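Local coordinates for protein pertussis toxin-like subunit ArtA (Escherichia coli, PDB 4Z9D) that binds NAD and probably ADP-ribosylates trimeric G proteins as the enzymatic subunit of a pertussis-like AB5 toxin, at residues D11-E16 and D21-H26; Y80-R83 and I87-P90. The protein carries 2 engineered substitutions. All coordinates share one frame; numbering follows the deposited sequence.

Contact 1: D11-E16 and D21-H26; sequences DSRPPE and DGFRSH. With NAD (nicotinamide-adenine-dinucleotide), chain F.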
loop_
_atom_site.group_PDB
_atom_site.type_symbol
_atom_site.label_atom_id
_atom_site.label_comp_id
_atom_site.label_asym_id
_atom_site.label_seq_id
_atom_site.Cartn_x
_atom_site.Cartn_y
_atom_site.Cartn_z
ATOM N N ASP A 11 1.283 6.407 -5.107
ATOM C CA ASP A 11 0.672 6.029 -6.389
ATOM C C ASP A 11 0.894 7.131 -7.431
ATOM O O ASP A 11 0.984 8.305 -7.084
ATOM C CB ASP A 11 -0.829 5.749 -6.192
ATOM C CG ASP A 11 -1.421 4.875 -7.300
ATOM O OD1 ASP A 11 -1.472 5.338 -8.464
ATOM O OD2 ASP A 11 -1.845 3.731 -7.010
ATOM N N SER A 12 0.921 6.772 -8.709
ATOM C CA SER A 12 1.186 7.771 -9.741
ATOM C C SER A 12 -0.072 8.510 -10.192
ATOM O O SER A 12 0.013 9.551 -10.845
ATOM C CB SER A 12 1.843 7.116 -10.957
ATOM O OG SER A 12 1.041 6.059 -11.452
ATOM N N ARG A 13 -1.239 7.955 -9.877
ATOM C CA ARG A 13 -2.503 8.564 -10.273
ATOM C C ARG A 13 -2.857 9.740 -9.373
ATOM O O ARG A 13 -2.590 9.703 -8.170
ATOM C CB ARG A 13 -3.625 7.529 -10.278
ATOM C CG ARG A 13 -3.443 6.520 -11.388
ATOM C CD ARG A 13 -4.226 5.253 -11.141
ATOM N NE ARG A 13 -3.727 4.442 -10.042
ATOM C CZ ARG A 13 -4.431 3.451 -9.512
ATOM N NH1 ARG A 13 -5.619 3.171 -10.030
ATOM N NH2 ARG A 13 -3.950 2.731 -8.496
ATOM N N PRO A 14 -3.444 10.799 -9.959
ATOM C CA PRO A 14 -3.724 12.068 -9.270
ATOM C C PRO A 14 -5.021 12.067 -8.461
ATOM O O PRO A 14 -5.879 11.223 -8.688
ATOM C CB PRO A 14 -3.825 13.070 -10.429
ATOM C CG PRO A 14 -4.373 12.252 -11.560
ATOM C CD PRO A 14 -3.767 10.876 -11.399
ATOM N N PRO A 15 -5.149 13.001 -7.502
ATOM C CA PRO A 15 -6.272 13.036 -6.559
ATOM C C PRO A 15 -7.615 13.122 -7.266
ATOM O O PRO A 15 -8.601 12.566 -6.789
ATOM C CB PRO A 15 -6.002 14.300 -5.733
ATOM C CG PRO A 15 -4.536 14.479 -5.792
ATOM C CD PRO A 15 -4.089 13.959 -7.130
ATOM N N GLU A 16 -7.661 13.813 -8.396
ATOM C CA GLU A 16 -8.924 13.975 -9.089
ATOM C C GLU A 16 -9.536 12.635 -9.471
ATOM O O GLU A 16 -10.739 12.420 -9.307
ATOM C CB GLU A 16 -8.716 14.833 -10.336
ATOM C CG GLU A 16 -9.968 15.056 -11.128
ATOM C CD GLU A 16 -11.014 15.834 -10.379
ATOM O OE1 GLU A 16 -10.683 16.493 -9.363
ATOM O OE2 GLU A 16 -12.187 15.752 -10.802
ATOM N N ASP A 21 -12.597 7.818 -7.398
ATOM C CA ASP A 21 -12.687 6.380 -7.662
ATOM C C ASP A 21 -12.110 5.472 -6.586
ATOM O O ASP A 21 -12.434 4.285 -6.535
ATOM C CB ASP A 21 -11.979 6.059 -8.977
ATOM C CG ASP A 21 -12.612 6.749 -10.160
ATOM O OD1 ASP A 21 -13.775 7.156 -10.031
ATOM O OD2 ASP A 21 -11.942 6.900 -11.206
ATOM N N GLY A 22 -11.260 6.022 -5.724
ATOM C CA GLY A 22 -10.543 5.192 -4.775
ATOM C C GLY A 22 -9.503 4.349 -5.486
ATOM O O GLY A 22 -9.139 4.635 -6.631
ATOM N N PHE A 23 -8.998 3.330 -4.798
ATOM C CA PHE A 23 -8.054 2.389 -5.387
ATOM C C PHE A 23 -8.721 1.057 -5.664
ATOM O O PHE A 23 -9.594 0.641 -4.906
ATOM C CB PHE A 23 -6.844 2.169 -4.466
ATOM C CG PHE A 23 -6.030 3.415 -4.201
ATOM C CD1 PHE A 23 -5.143 3.888 -5.154
ATOM C CD2 PHE A 23 -6.095 4.064 -2.973
ATOM C CE1 PHE A 23 -4.367 5.022 -4.911
ATOM C CE2 PHE A 23 -5.309 5.197 -2.720
ATOM C CZ PHE A 23 -4.448 5.669 -3.688
ATOM N N ARG A 24 -8.327 0.392 -6.748
ATOM C CA ARG A 24 -8.798 -0.965 -7.010
ATOM C C ARG A 24 -7.614 -1.868 -7.345
ATOM O O ARG A 24 -6.671 -1.445 -8.020
ATOM C CB ARG A 24 -9.839 -0.979 -8.147
ATOM C CG ARG A 24 -10.326 -2.382 -8.519
ATOM C CD ARG A 24 -11.668 -2.370 -9.277
ATOM N NE ARG A 24 -12.766 -1.797 -8.498
ATOM C CZ ARG A 24 -13.479 -2.445 -7.576
ATOM N NH1 ARG A 24 -14.455 -1.810 -6.945
ATOM N NH2 ARG A 24 -13.217 -3.709 -7.265
ATOM N N SER A 25 -7.652 -3.111 -6.870
ATOM C CA SER A 25 -6.543 -4.035 -7.102
ATOM C C SER A 25 -6.470 -4.399 -8.578
ATOM O O SER A 25 -7.425 -4.177 -9.321
ATOM C CB SER A 25 -6.705 -5.312 -6.284
ATOM O OG SER A 25 -7.917 -5.972 -6.624
ATOM N N HIS A 26 -5.339 -4.959 -8.994
ATOM C CA HIS A 26 -5.183 -5.431 -10.373
ATOM C C HIS A 26 -6.138 -6.580 -10.691
ATOM O O HIS A 26 -6.724 -6.647 -11.776
ATOM C CB HIS A 26 -3.750 -5.898 -10.629
ATOM C CG HIS A 26 -2.745 -4.794 -10.634
ATOM N ND1 HIS A 26 -2.591 -3.936 -11.703
ATOM C CD2 HIS A 26 -1.819 -4.425 -9.714
ATOM C CE1 HIS A 26 -1.627 -3.074 -11.430
ATOM N NE2 HIS A 26 -1.142 -3.348 -10.236
HETATM P PA NAD F . 0.979 -1.394 -7.934
HETATM O O1A NAD F . -0.201 -1.463 -7.034
HETATM O O2A NAD F . 1.034 -2.262 -9.138
HETATM O O5B NAD F . 1.158 0.170 -8.359
HETATM C C5B NAD F . 2.135 0.647 -9.299
HETATM C C4B NAD F . 1.404 1.556 -10.309
HETATM O O4B NAD F . 0.489 0.769 -11.131
HETATM C C3B NAD F . 0.502 2.499 -9.572
HETATM O O3B NAD F . 1.316 3.599 -9.061
HETATM C C2B NAD F . -0.362 2.949 -10.714
HETATM O O2B NAD F . 0.458 3.656 -11.629
HETATM C C1B NAD F . -0.691 1.594 -11.360
HETATM N N9A NAD F . -1.811 0.768 -10.783
HETATM C C8A NAD F . -1.945 0.067 -9.659
HETATM N N7A NAD F . -3.147 -0.514 -9.677
HETATM C C5A NAD F . -3.755 -0.191 -10.823
HETATM C C6A NAD F . -4.958 -0.508 -11.334
HETATM N N6A NAD F . -5.734 -1.297 -10.595
HETATM N N1A NAD F . -5.373 -0.054 -12.529
HETATM C C2A NAD F . -4.514 0.765 -13.258
HETATM N N3A NAD F . -3.266 1.085 -12.707
HETATM C C4A NAD F . -2.917 0.598 -11.504
HETATM O O3 NAD F . 2.288 -1.677 -7.098
HETATM P PN NAD F . 2.600 -0.989 -5.657
HETATM O O1N NAD F . 1.347 -0.829 -4.868
HETATM O O2N NAD F . 3.511 0.157 -5.864
HETATM O O5D NAD F . 3.397 -2.198 -4.998
HETATM C C5D NAD F . 4.553 -2.777 -5.617
HETATM C C4D NAD F . 5.455 -3.391 -4.541
HETATM O O4D NAD F . 5.652 -2.316 -3.559
HETATM C C3D NAD F . 4.758 -4.551 -3.805
HETATM O O3D NAD F . 5.723 -5.470 -3.279
HETATM C C2D NAD F . 4.139 -3.781 -2.655
HETATM O O2D NAD F . 3.797 -4.659 -1.560
HETATM C C1D NAD F . 5.247 -2.809 -2.269
HETATM N N1N NAD F . 4.680 -1.712 -1.406
HETATM C C2N NAD F . 4.119 -0.552 -1.997
HETATM C C3N NAD F . 3.546 0.467 -1.236
HETATM C C7N NAD F . 3.006 1.621 -1.834
HETATM O O7N NAD F . 2.733 2.672 -1.035
HETATM N N7N NAD F . 2.841 1.638 -3.160
HETATM C C4N NAD F . 3.527 0.323 0.150
HETATM C C5N NAD F . 4.078 -0.808 0.749
HETATM C C6N NAD F . 4.643 -1.831 -0.007
HETATM O O HOH W 1 -4.825 0.481 -6.812
HETATM O O HOH W 2 -7.580 1.551 -9.473
#

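Contact 2: Y80-R83 and I87-P90; sequences YRIR and IFYP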
loop_
_atom_site.group_PDB
_atom_site.type_symbol
_atom_site.label_atom_id
_atom_site.label_comp_id
_atom_site.label_asym_id
_atom_site.label_seq_id
_atom_site.Cartn_x
_atom_site.Cartn_y
_atom_site.Cartn_z
ATOM N N TYR A 80 -0.816 9.294 -0.607
ATOM C CA TYR A 80 -2.180 9.385 -0.102
ATOM C C TYR A 80 -2.249 8.940 1.349
ATOM O O TYR A 80 -1.628 7.943 1.726
ATOM C CB TYR A 80 -3.123 8.529 -0.958
ATOM C CG TYR A 80 -3.348 9.072 -2.337
ATOM C CD1 TYR A 80 -4.399 9.954 -2.588
ATOM C CD2 TYR A 80 -2.515 8.717 -3.390
ATOM C CE1 TYR A 80 -4.613 10.456 -3.852
ATOM C CE2 TYR A 80 -2.707 9.231 -4.653
ATOM C CZ TYR A 80 -3.763 10.094 -4.880
ATOM O OH TYR A 80 -3.971 10.600 -6.144
ATOM N N ARG A 81 -2.989 9.680 2.167
ATOM C CA ARG A 81 -3.255 9.236 3.529
ATOM C C ARG A 81 -4.640 8.636 3.570
ATOM O O ARG A 81 -5.587 9.228 3.065
ATOM C CB ARG A 81 -3.157 10.378 4.540
ATOM C CG ARG A 81 -3.090 9.835 5.960
ATOM C CD ARG A 81 -3.309 10.902 7.021
ATOM N NE ARG A 81 -2.492 12.097 6.831
ATOM C CZ ARG A 81 -1.532 12.499 7.661
ATOM N NH1 ARG A 81 -1.230 11.792 8.744
ATOM N NH2 ARG A 81 -0.867 13.619 7.403
ATOM N N ILE A 82 -4.760 7.460 4.177
ATOM C CA ILE A 82 -5.989 6.681 4.067
ATOM C C ILE A 82 -6.468 6.167 5.412
ATOM O O ILE A 82 -5.684 5.632 6.183
ATOM C CB ILE A 82 -5.784 5.462 3.130
ATOM C CG1 ILE A 82 -5.156 5.878 1.793
ATOM C CG2 ILE A 82 -7.100 4.681 2.910
ATOM C CD1 ILE A 82 -4.589 4.698 1.002
ATOM N N ARG A 83 -7.762 6.316 5.702
ATOM C CA ARG A 83 -8.317 5.679 6.888
ATOM C C ARG A 83 -8.491 4.187 6.637
ATOM O O ARG A 83 -9.119 3.772 5.661
ATOM C CB ARG A 83 -9.652 6.309 7.296
ATOM C CG ARG A 83 -10.369 5.537 8.403
ATOM C CD ARG A 83 -11.529 6.345 8.975
ATOM N NE ARG A 83 -12.550 6.619 7.966
ATOM C CZ ARG A 83 -13.430 5.722 7.514
ATOM N NH1 ARG A 83 -13.412 4.474 7.972
ATOM N NH2 ARG A 83 -14.326 6.071 6.601
ATOM N N ILE A 87 -11.286 -3.777 5.728
ATOM C CA ILE A 87 -10.810 -4.134 4.397
ATOM C C ILE A 87 -9.284 -4.313 4.400
ATOM O O ILE A 87 -8.714 -4.977 3.529
ATOM C CB ILE A 87 -11.197 -3.003 3.381
ATOM C CG1 ILE A 87 -12.712 -2.776 3.361
ATOM C CG2 ILE A 87 -10.649 -3.260 1.971
ATOM C CD1 ILE A 87 -13.138 -1.585 2.508
ATOM N N PHE A 88 -8.649 -3.758 5.430
ATOM C CA PHE A 88 -7.195 -3.702 5.558
ATOM C C PHE A 88 -6.707 -4.766 6.525
ATOM O O PHE A 88 -7.306 -4.979 7.578
ATOM C CB PHE A 88 -6.744 -2.319 6.045
ATOM C CG PHE A 88 -7.044 -1.193 5.082
ATOM C CD1 PHE A 88 -8.357 -0.798 4.840
ATOM C CD2 PHE A 88 -6.012 -0.514 4.443
ATOM C CE1 PHE A 88 -8.646 0.249 3.982
ATOM C CE2 PHE A 88 -6.286 0.538 3.575
ATOM C CZ PHE A 88 -7.609 0.921 3.345
ATOM N N TYR A 89 -5.614 -5.425 6.168
ATOM C CA TYR A 89 -5.006 -6.477 6.998
ATOM C C TYR A 89 -3.518 -6.233 7.173
ATOM O O TYR A 89 -2.817 -6.065 6.186
ATOM C CB TYR A 89 -5.183 -7.862 6.361
ATOM C CG TYR A 89 -6.601 -8.366 6.251
ATOM C CD1 TYR A 89 -7.447 -7.923 5.238
ATOM C CD2 TYR A 89 -7.073 -9.341 7.123
ATOM C CE1 TYR A 89 -8.747 -8.407 5.133
ATOM C CE2 TYR A 89 -8.370 -9.833 7.018
ATOM C CZ TYR A 89 -9.191 -9.364 6.027
ATOM O OH TYR A 89 -10.470 -9.859 5.928
ATOM N N PRO A 90 -3.031 -6.191 8.418
ATOM C CA PRO A 90 -1.581 -6.286 8.609
ATOM C C PRO A 90 -1.110 -7.649 8.103
ATOM O O PRO A 90 -1.851 -8.623 8.248
ATOM C CB PRO A 90 -1.405 -6.164 10.129
ATOM C CG PRO A 90 -2.708 -5.614 10.635
ATOM C CD PRO A 90 -3.754 -6.141 9.693
#

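Contact 1: D11-E16 and D21-H26
Asp11 and Phe23 bring the two backbones nearest, and their CA atoms are still 9.5 Å apart; no hydrogen bond passes directly between the segments. Together they form part of the NAD pocket of an ADP-ribosyltransferase fold. Pro14 is the N-cap of helix 15-21, and Gly22 leaves that helix with positive phi.

The direct touch is made by Asp11 OD2, 3.5 Å from Phe23 CE1. The carboxylate and ring planes are 36° apart. The NH2 of Arg13 meets the ring at its edge.

Asp11 holds Arg13 side-on. Arg13 NE donates to OD1 and NH2 donates to OD2, a two-bond salt bridge. The Arg13 backbone N also reaches OD1, on the anti lone pair, and closes an Asx turn. OD1 thus takes two N-H groups and a weak bond from NAD O3B, while OD2 has a second salt bridge to Arg9. A bend at chi3 (-69°) turns the guanidinium back to the Asp11 carboxylate, and the two bonds hold its rotation.

One face of this guanidinium lies against the adenine, with NAD C4A 3.7 Å above its centre. The His26 ring has NAD N7A over one of its faces. His26 NE2 donates a nearly straight bond (169°) to NAD O2A. Ser12 N binds NAD O3B.

Two waters complete the link between the segments. Water 2 accepts from Arg13 NH1 and Arg24 N. Arg24 O takes a weak bond from NAD N6A. Water 1 accepts from Arg13 NH2 and donates to Arg24 O, its oxygen 2.9 Å from each of these two atoms.

Contact 2: Y80-R83 and I87-P90
Ile82 and Phe88 belong to the hydrophobic interior of the ADP-ribosyltransferase fold, where side chains from two antiparallel sheets meet. Ile82 is on strand 77-83 of the four-stranded sheet. Phe88 starts strand 88-90, at the edge of the three-stranded sheet. Three residues without helix or strand structure connect the segments.

The backbones do not pair. Arg83 and Phe88 come nearest, with CA atoms 9.5 Å apart, and the Phe88 ring spans much of the distance. Ile82 and Phe88 both set out toward the opposite segment, and the two side chains meet at about a right angle.

The touching atoms are Ile82 CG2 and Phe88 CZ, 3.8 Å apart. CG2 stands anti to the Ile82 backbone N (chi1 of CG1 is -50°), which directs this methyl toward the far end of the ring, where it comes in obliquely. Phe88 offers CE1 and CZ at that end.

The same end of the ring lies beside the Arg83 carbonyl. Arg83 O is 3.9 Å from Phe88 CE1 and 4.0 Å from Phe88 CZ. This is packing against a polar atom that is satisfied elsewhere, since Asn129 ND2 donates to Arg83 O. The Arg83 side chain starts away from Phe88, and its guanidinium bonds to Thr161 OG1 and Val157 O.

Val7 of strand 6-11 touches both Ile82 and Phe88, and Phe88 also rests on Ile119 and Ala121 of strand 118-122, so the ring packs against strands of both sheets.

Both contacts are buried, but their chemistry differs. Contact 1 is largely polar and lines the NAD pocket, where two waters and the ligand bridge the segments and the Asp11-Arg13 salt bridge lies within one of them. Contact 2 is chiefly apolar packing between sheets, and the Ile82 side chain is about 8 Å from NAD. Their centres are about 13 Å apart, and Tyr80 joins them. Its OH is 2.6 Å from Arg13 O, a probable hydrogen bond, and its ring meets Phe23 edge-to-face. Strand 77-83 therefore serves both: Tyr80 packs on helix 15-21 and on Phe23, and Ile82 touches Phe23 as well as Phe88.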